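PDB 4Q0W: DNA repair protein RAD2 from Saccharomyces cerevisiae, which cuts single-stranded DNA as a magnesium-dependent endonuclease, making an incision essential for excision repair of DNA damaged by UV light, bulky adducts or cross-linking agents. Local coordinates for residues N265-Q277 and R294-F308. Residues are numbered along the deposited sequence; the frame is centred on the assembly and turned at random.
Sequences NLKNFKDWYNNGQ and RKKLVNNEIILDDDF
The guanidinium of R294 is plugged among W272, Y273, G276 and Q277 as a knob in a hole, bonding two main-chain carbonyls of helix 266-277. The site joins two helices of the helical, DNA-contacting part of the Rad2 catalytic core, crossing at -80°; helix 294-299 ends in a Schellman motif with E301 as C-prime, and 302-308 then runs back alongside helix 266-277. R294 NH1 lies 2.8 Å from Y273 O, on a lone pair, and also donates a hydrogen bond to Q277 OE1; NH2 reaches W272 O from above the carbonyl plane, opposite the helical donor G276 N. Both carbonyls thus accept a second bond besides their helical one. Extended through chi1 and chi2, then bent at chi3 (-59°), the chain brings NH2 over one face of the W272 indole, a cation-pi contact; W272 CH2 lies over one guanidinium face and G276 over the opposite one, while E286 forms a salt bridge with NE. A leucine in its place would probably leave Q277 OE1 and the extra acceptor positions of W272 O and Y273 O without their donor, and E286 without its countercharge. Between helix 266-277 and the returning chain, L304 CD1 meets Y273 CD2 at 3.6 Å and F269 CE2 at 3.8 Å, and its CD2 sits over the centre of the F308 ring. L297 packs against F269 and Y273 from the other helix. Along the extended residues 302-304, Y273 OH donates to I302 O at its ring edge, and N274 ND2 bonds L304 O almost straight (173°). From helix 294-299, K295 points away from helix 266-277 and packs on a DNA phosphate. At the type I turn D305-F308, K270, folded at chi3, places NZ 2.6 Å from F308 O and 3.0 Å from D305 O.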
loop_
_atom_site.group_PDB
_atom_site.type_symbol
_atom_site.label_atom_id
_atom_site.label_comp_id
_atom_site.label_asym_id
_atom_site.label_seq_id
_atom_site.Cartn_x
_atom_site.Cartn_y
_atom_site.Cartn_z
ATOM N N ASN A 265 -19.793 -7.655 17.579
ATOM C CA ASN A 265 -20.633 -6.829 16.719
ATOM C C ASN A 265 -20.334 -5.334 16.853
ATOM O O ASN A 265 -19.610 -4.921 17.763
ATOM C CB ASN A 265 -22.131 -7.133 16.920
ATOM C CG ASN A 265 -22.668 -6.679 18.287
ATOM O OD1 ASN A 265 -22.273 -5.637 18.838
ATOM N ND2 ASN A 265 -23.586 -7.467 18.834
ATOM N N LEU A 266 -20.927 -4.534 15.969
ATOM C CA LEU A 266 -20.610 -3.117 15.862
ATOM C C LEU A 266 -21.142 -2.300 17.036
ATOM O O LEU A 266 -20.568 -1.272 17.383
ATOM C CB LEU A 266 -21.172 -2.551 14.552
ATOM C CG LEU A 266 -20.574 -3.155 13.272
ATOM C CD1 LEU A 266 -21.123 -2.467 12.037
ATOM C CD2 LEU A 266 -19.046 -3.072 13.298
ATOM N N LYS A 267 -22.256 -2.734 17.622
ATOM C CA LYS A 267 -22.805 -2.057 18.799
ATOM C C LYS A 267 -21.811 -2.157 19.952
ATOM O O LYS A 267 -21.492 -1.151 20.610
ATOM C CB LYS A 267 -24.162 -2.652 19.207
ATOM C CG LYS A 267 -24.685 -2.117 20.562
ATOM C CD LYS A 267 -25.014 -0.617 20.498
ATOM C CE LYS A 267 -25.419 -0.044 21.880
ATOM N NZ LYS A 267 -26.325 -0.952 22.666
ATOM N N ASN A 268 -21.297 -3.366 20.171
ATOM C CA ASN A 268 -20.272 -3.579 21.187
ATOM C C ASN A 268 -19.011 -2.770 20.904
ATOM O O ASN A 268 -18.397 -2.217 21.820
ATOM C CB ASN A 268 -19.945 -5.074 21.340
ATOM C CG ASN A 268 -21.169 -5.900 21.709
ATOM O OD1 ASN A 268 -22.204 -5.350 22.101
ATOM N ND2 ASN A 268 -21.062 -7.220 21.579
ATOM N N PHE A 269 -18.625 -2.710 19.633
ATOM C CA PHE A 269 -17.464 -1.929 19.218
ATOM C C PHE A 269 -17.733 -0.443 19.522
ATOM O O PHE A 269 -16.906 0.226 20.153
ATOM C CB PHE A 269 -17.186 -2.204 17.724
ATOM C CG PHE A 269 -16.190 -1.270 17.071
ATOM C CD1 PHE A 269 -14.907 -1.100 17.580
ATOM C CD2 PHE A 269 -16.532 -0.604 15.897
ATOM C CE1 PHE A 269 -13.986 -0.240 16.943
ATOM C CE2 PHE A 269 -15.625 0.257 15.254
ATOM C CZ PHE A 269 -14.351 0.436 15.777
ATOM N N LYS A 270 -18.897 0.058 19.109
ATOM C CA LYS A 270 -19.236 1.462 19.341
ATOM C C LYS A 270 -19.220 1.793 20.828
ATOM O O LYS A 270 -18.573 2.754 21.249
ATOM C CB LYS A 270 -20.603 1.826 18.761
ATOM C CG LYS A 270 -21.019 3.266 19.117
ATOM C CD LYS A 270 -22.292 3.707 18.402
ATOM C CE LYS A 270 -23.535 2.978 18.917
ATOM N NZ LYS A 270 -24.753 3.381 18.121
ATOM N N ASP A 271 -19.910 0.978 21.622
ATOM C CA ASP A 271 -19.970 1.201 23.069
ATOM C C ASP A 271 -18.555 1.253 23.662
ATOM O O ASP A 271 -18.225 2.157 24.440
ATOM C CB ASP A 271 -20.823 0.123 23.760
ATOM C CG ASP A 271 -22.311 0.271 23.460
ATOM O OD1 ASP A 271 -22.740 1.363 23.028
ATOM O OD2 ASP A 271 -23.060 -0.716 23.648
ATOM N N TRP A 272 -17.708 0.314 23.261
ATOM C CA TRP A 272 -16.319 0.312 23.722
ATOM C C TRP A 272 -15.588 1.620 23.404
ATOM O O TRP A 272 -14.931 2.213 24.264
ATOM C CB TRP A 272 -15.543 -0.850 23.100
ATOM C CG TRP A 272 -14.077 -0.654 23.229
ATOM C CD1 TRP A 272 -13.308 -0.884 24.346
ATOM C CD2 TRP A 272 -13.183 -0.155 22.224
ATOM N NE1 TRP A 272 -11.994 -0.563 24.086
ATOM C CE2 TRP A 272 -11.889 -0.118 22.793
ATOM C CE3 TRP A 272 -13.347 0.243 20.897
ATOM C CZ2 TRP A 272 -10.769 0.307 22.075
ATOM C CZ3 TRP A 272 -12.238 0.675 20.190
ATOM C CH2 TRP A 272 -10.965 0.701 20.779
ATOM N N TYR A 273 -15.701 2.064 22.160
ATOM C CA TYR A 273 -15.034 3.284 21.714
ATOM C C TYR A 273 -15.596 4.504 22.425
ATOM O O TYR A 273 -14.854 5.291 23.011
ATOM C CB TYR A 273 -15.239 3.442 20.208
ATOM C CG TYR A 273 -14.581 4.650 19.585
ATOM C CD1 TYR A 273 -13.207 4.855 19.685
ATOM C CD2 TYR A 273 -15.320 5.549 18.843
ATOM C CE1 TYR A 273 -12.606 5.943 19.090
ATOM C CE2 TYR A 273 -14.724 6.634 18.228
ATOM C CZ TYR A 273 -13.372 6.826 18.355
ATOM O OH TYR A 273 -12.788 7.913 17.746
ATOM N N ASN A 274 -16.914 4.667 22.357
ATOM C CA ASN A 274 -17.549 5.837 22.947
ATOM C C ASN A 274 -17.424 5.901 24.466
ATOM O O ASN A 274 -17.111 6.963 25.013
ATOM C CB ASN A 274 -19.006 5.938 22.508
ATOM C CG ASN A 274 -19.137 6.335 21.048
ATOM O OD1 ASN A 274 -18.159 6.730 20.421
ATOM N ND2 ASN A 274 -20.349 6.266 20.515
ATOM N N ASN A 275 -17.669 4.785 25.152
ATOM C CA ASN A 275 -17.549 4.790 26.611
ATOM C C ASN A 275 -16.149 5.190 27.060
ATOM O O ASN A 275 -15.983 5.932 28.034
ATOM C CB ASN A 275 -17.894 3.429 27.218
ATOM C CG ASN A 275 -19.347 3.063 27.048
ATOM O OD1 ASN A 275 -20.173 3.887 26.659
ATOM N ND2 ASN A 275 -19.672 1.814 27.352
ATOM N N GLY A 276 -15.143 4.690 26.347
ATOM C CA GLY A 276 -13.757 4.972 26.681
ATOM C C GLY A 276 -13.328 6.379 26.311
ATOM O O GLY A 276 -12.428 6.948 26.939
ATOM N N GLN A 277 -13.958 6.946 25.283
ATOM C CA GLN A 277 -13.662 8.322 24.901
ATOM C C GLN A 277 -14.213 9.263 25.958
ATOM O O GLN A 277 -13.594 10.274 26.275
ATOM C CB GLN A 277 -14.239 8.670 23.525
ATOM C CG GLN A 277 -13.472 8.069 22.337
ATOM C CD GLN A 277 -12.007 8.484 22.306
ATOM O OE1 GLN A 277 -11.114 7.664 22.530
ATOM N NE2 GLN A 277 -11.756 9.762 22.028
ATOM N N ARG A 294 -7.831 2.279 19.411
ATOM C CA ARG A 294 -8.419 3.556 19.800
ATOM C C ARG A 294 -7.622 4.714 19.221
ATOM O O ARG A 294 -8.189 5.634 18.635
ATOM C CB ARG A 294 -8.491 3.698 21.313
ATOM C CG ARG A 294 -9.114 5.018 21.762
ATOM C CD ARG A 294 -9.218 5.096 23.279
ATOM N NE ARG A 294 -10.022 4.000 23.821
ATOM C CZ ARG A 294 -11.353 3.987 23.842
ATOM N NH1 ARG A 294 -12.039 5.005 23.337
ATOM N NH2 ARG A 294 -12.003 2.950 24.357
ATOM N N LYS A 295 -6.304 4.658 19.387
ATOM C CA LYS A 295 -5.424 5.699 18.870
ATOM C C LYS A 295 -5.639 5.893 17.372
ATOM O O LYS A 295 -5.686 7.022 16.877
ATOM C CB LYS A 295 -3.962 5.356 19.163
ATOM C CG LYS A 295 -3.069 6.568 19.378
ATOM C CD LYS A 295 -2.729 7.279 18.074
ATOM C CE LYS A 295 -2.879 8.788 18.217
ATOM N NZ LYS A 295 -4.295 9.181 18.477
ATOM N N LYS A 296 -5.788 4.786 16.656
ATOM C CA LYS A 296 -6.039 4.843 15.217
ATOM C C LYS A 296 -7.380 5.507 14.871
ATOM O O LYS A 296 -7.455 6.327 13.949
ATOM C CB LYS A 296 -5.984 3.438 14.616
ATOM C CG LYS A 296 -6.321 3.400 13.142
ATOM C CD LYS A 296 -6.026 2.031 12.558
ATOM C CE LYS A 296 -6.417 1.977 11.094
ATOM N NZ LYS A 296 -6.135 0.637 10.521
ATOM N N LEU A 297 -8.438 5.148 15.598
ATOM C CA LEU A 297 -9.759 5.716 15.321
ATOM C C LEU A 297 -9.763 7.222 15.596
ATOM O O LEU A 297 -10.302 8.005 14.809
ATOM C CB LEU A 297 -10.844 4.986 16.127
ATOM C CG LEU A 297 -10.968 3.474 15.863
ATOM C CD1 LEU A 297 -11.761 2.778 16.969
ATOM C CD2 LEU A 297 -11.603 3.188 14.517
ATOM N N VAL A 298 -9.132 7.624 16.696
ATOM C CA VAL A 298 -9.016 9.044 17.038
ATOM C C VAL A 298 -8.298 9.804 15.926
ATOM O O VAL A 298 -8.831 10.779 15.379
ATOM C CB VAL A 298 -8.303 9.252 18.386
ATOM C CG1 VAL A 298 -8.045 10.735 18.644
ATOM C CG2 VAL A 298 -9.138 8.674 19.512
ATOM N N ASN A 299 -7.110 9.333 15.564
ATOM C CA ASN A 299 -6.341 9.961 14.496
ATOM C C ASN A 299 -7.132 10.027 13.195
ATOM O O ASN A 299 -7.024 10.999 12.442
ATOM C CB ASN A 299 -5.001 9.247 14.284
ATOM C CG ASN A 299 -4.116 9.963 13.271
ATOM O OD1 ASN A 299 -3.859 9.451 12.176
ATOM N ND2 ASN A 299 -3.669 11.163 13.622
ATOM N N ASN A 300 -7.955 9.015 12.941
ATOM C CA ASN A 300 -8.813 9.050 11.756
ATOM C C ASN A 300 -10.127 9.816 11.960
ATOM O O ASN A 300 -10.990 9.800 11.083
ATOM C CB ASN A 300 -9.077 7.634 11.215
ATOM C CG ASN A 300 -7.853 7.047 10.525
ATOM O OD1 ASN A 300 -7.004 7.791 10.028
ATOM N ND2 ASN A 300 -7.748 5.714 10.501
ATOM N N GLU A 301 -10.260 10.474 13.113
ATOM C CA GLU A 301 -11.423 11.313 13.418
ATOM C C GLU A 301 -12.724 10.531 13.314
ATOM O O GLU A 301 -13.706 11.011 12.761
ATOM C CB GLU A 301 -11.456 12.535 12.492
ATOM C CG GLU A 301 -10.251 13.470 12.687
ATOM C CD GLU A 301 -10.379 14.772 11.907
ATOM O OE1 GLU A 301 -10.913 14.756 10.775
ATOM O OE2 GLU A 301 -9.949 15.816 12.435
ATOM N N ILE A 302 -12.721 9.309 13.833
ATOM C CA ILE A 302 -13.879 8.443 13.672
ATOM C C ILE A 302 -14.982 8.862 14.642
ATOM O O ILE A 302 -14.728 9.096 15.822
ATOM C CB ILE A 302 -13.528 6.955 13.907
ATOM C CG1 ILE A 302 -12.461 6.480 12.909
ATOM C CG2 ILE A 302 -14.792 6.093 13.794
ATOM C CD1 ILE A 302 -12.901 6.537 11.455
ATOM N N ILE A 303 -16.197 8.957 14.126
ATOM C CA ILE A 303 -17.365 9.254 14.932
ATOM C C ILE A 303 -18.336 8.098 14.773
ATOM O O ILE A 303 -18.756 7.791 13.659
ATOM C CB ILE A 303 -18.055 10.549 14.450
ATOM C CG1 ILE A 303 -17.101 11.739 14.555
ATOM C CG2 ILE A 303 -19.339 10.815 15.250
ATOM C CD1 ILE A 303 -17.573 12.950 13.769
ATOM N N LEU A 304 -18.685 7.449 15.874
ATOM C CA LEU A 304 -19.687 6.385 15.824
ATOM C C LEU A 304 -20.935 6.853 16.562
ATOM O O LEU A 304 -20.952 6.930 17.804
ATOM C CB LEU A 304 -19.146 5.091 16.428
ATOM C CG LEU A 304 -17.769 4.692 15.888
ATOM C CD1 LEU A 304 -17.243 3.461 16.618
ATOM C CD2 LEU A 304 -17.858 4.404 14.384
ATOM N N ASP A 305 -21.971 7.166 15.787
ATOM C CA ASP A 305 -23.187 7.767 16.308
ATOM C C ASP A 305 -24.334 6.759 16.256
ATOM O O ASP A 305 -24.089 5.554 16.191
ATOM C CB ASP A 305 -23.517 9.026 15.504
ATOM C CG ASP A 305 -23.590 8.763 13.996
ATOM O OD1 ASP A 305 -23.934 7.630 13.577
ATOM O OD2 ASP A 305 -23.326 9.709 13.217
ATOM N N ASP A 306 -25.575 7.246 16.260
ATOM C CA ASP A 306 -26.746 6.356 16.289
ATOM C C ASP A 306 -27.018 5.669 14.956
ATOM O O ASP A 306 -27.825 4.742 14.875
ATOM C CB ASP A 306 -27.990 7.117 16.754
ATOM C CG ASP A 306 -27.853 7.628 18.165
ATOM O OD1 ASP A 306 -27.455 6.834 19.040
ATOM O OD2 ASP A 306 -28.117 8.826 18.397
ATOM N N ASP A 307 -26.347 6.122 13.904
ATOM C CA ASP A 307 -26.446 5.434 12.635
ATOM C C ASP A 307 -25.418 4.310 12.563
ATOM O O ASP A 307 -25.244 3.677 11.518
ATOM C CB ASP A 307 -26.268 6.411 11.467
ATOM C CG ASP A 307 -26.760 5.842 10.146
ATOM O OD1 ASP A 307 -27.723 5.044 10.159
ATOM O OD2 ASP A 307 -26.180 6.190 9.094
ATOM N N PHE A 308 -24.736 4.041 13.671
ATOM C CA PHE A 308 -23.707 3.010 13.640
ATOM C C PHE A 308 -23.919 1.988 14.742
ATOM O O PHE A 308 -23.800 2.319 15.913
ATOM C CB PHE A 308 -22.315 3.633 13.766
ATOM C CG PHE A 308 -21.200 2.653 13.561
ATOM C CD1 PHE A 308 -20.722 1.881 14.622
ATOM C CD2 PHE A 308 -20.630 2.496 12.313
ATOM C CE1 PHE A 308 -19.705 0.975 14.430
ATOM C CE2 PHE A 308 -19.603 1.595 12.113
ATOM C CZ PHE A 308 -19.138 0.834 13.174
HETATM O O HOH W 1 -27.075 2.167 15.943
HETATM O O HOH W 2 -24.965 5.938 19.478
HETATM O O HOH W 3 -17.903 8.532 18.330
#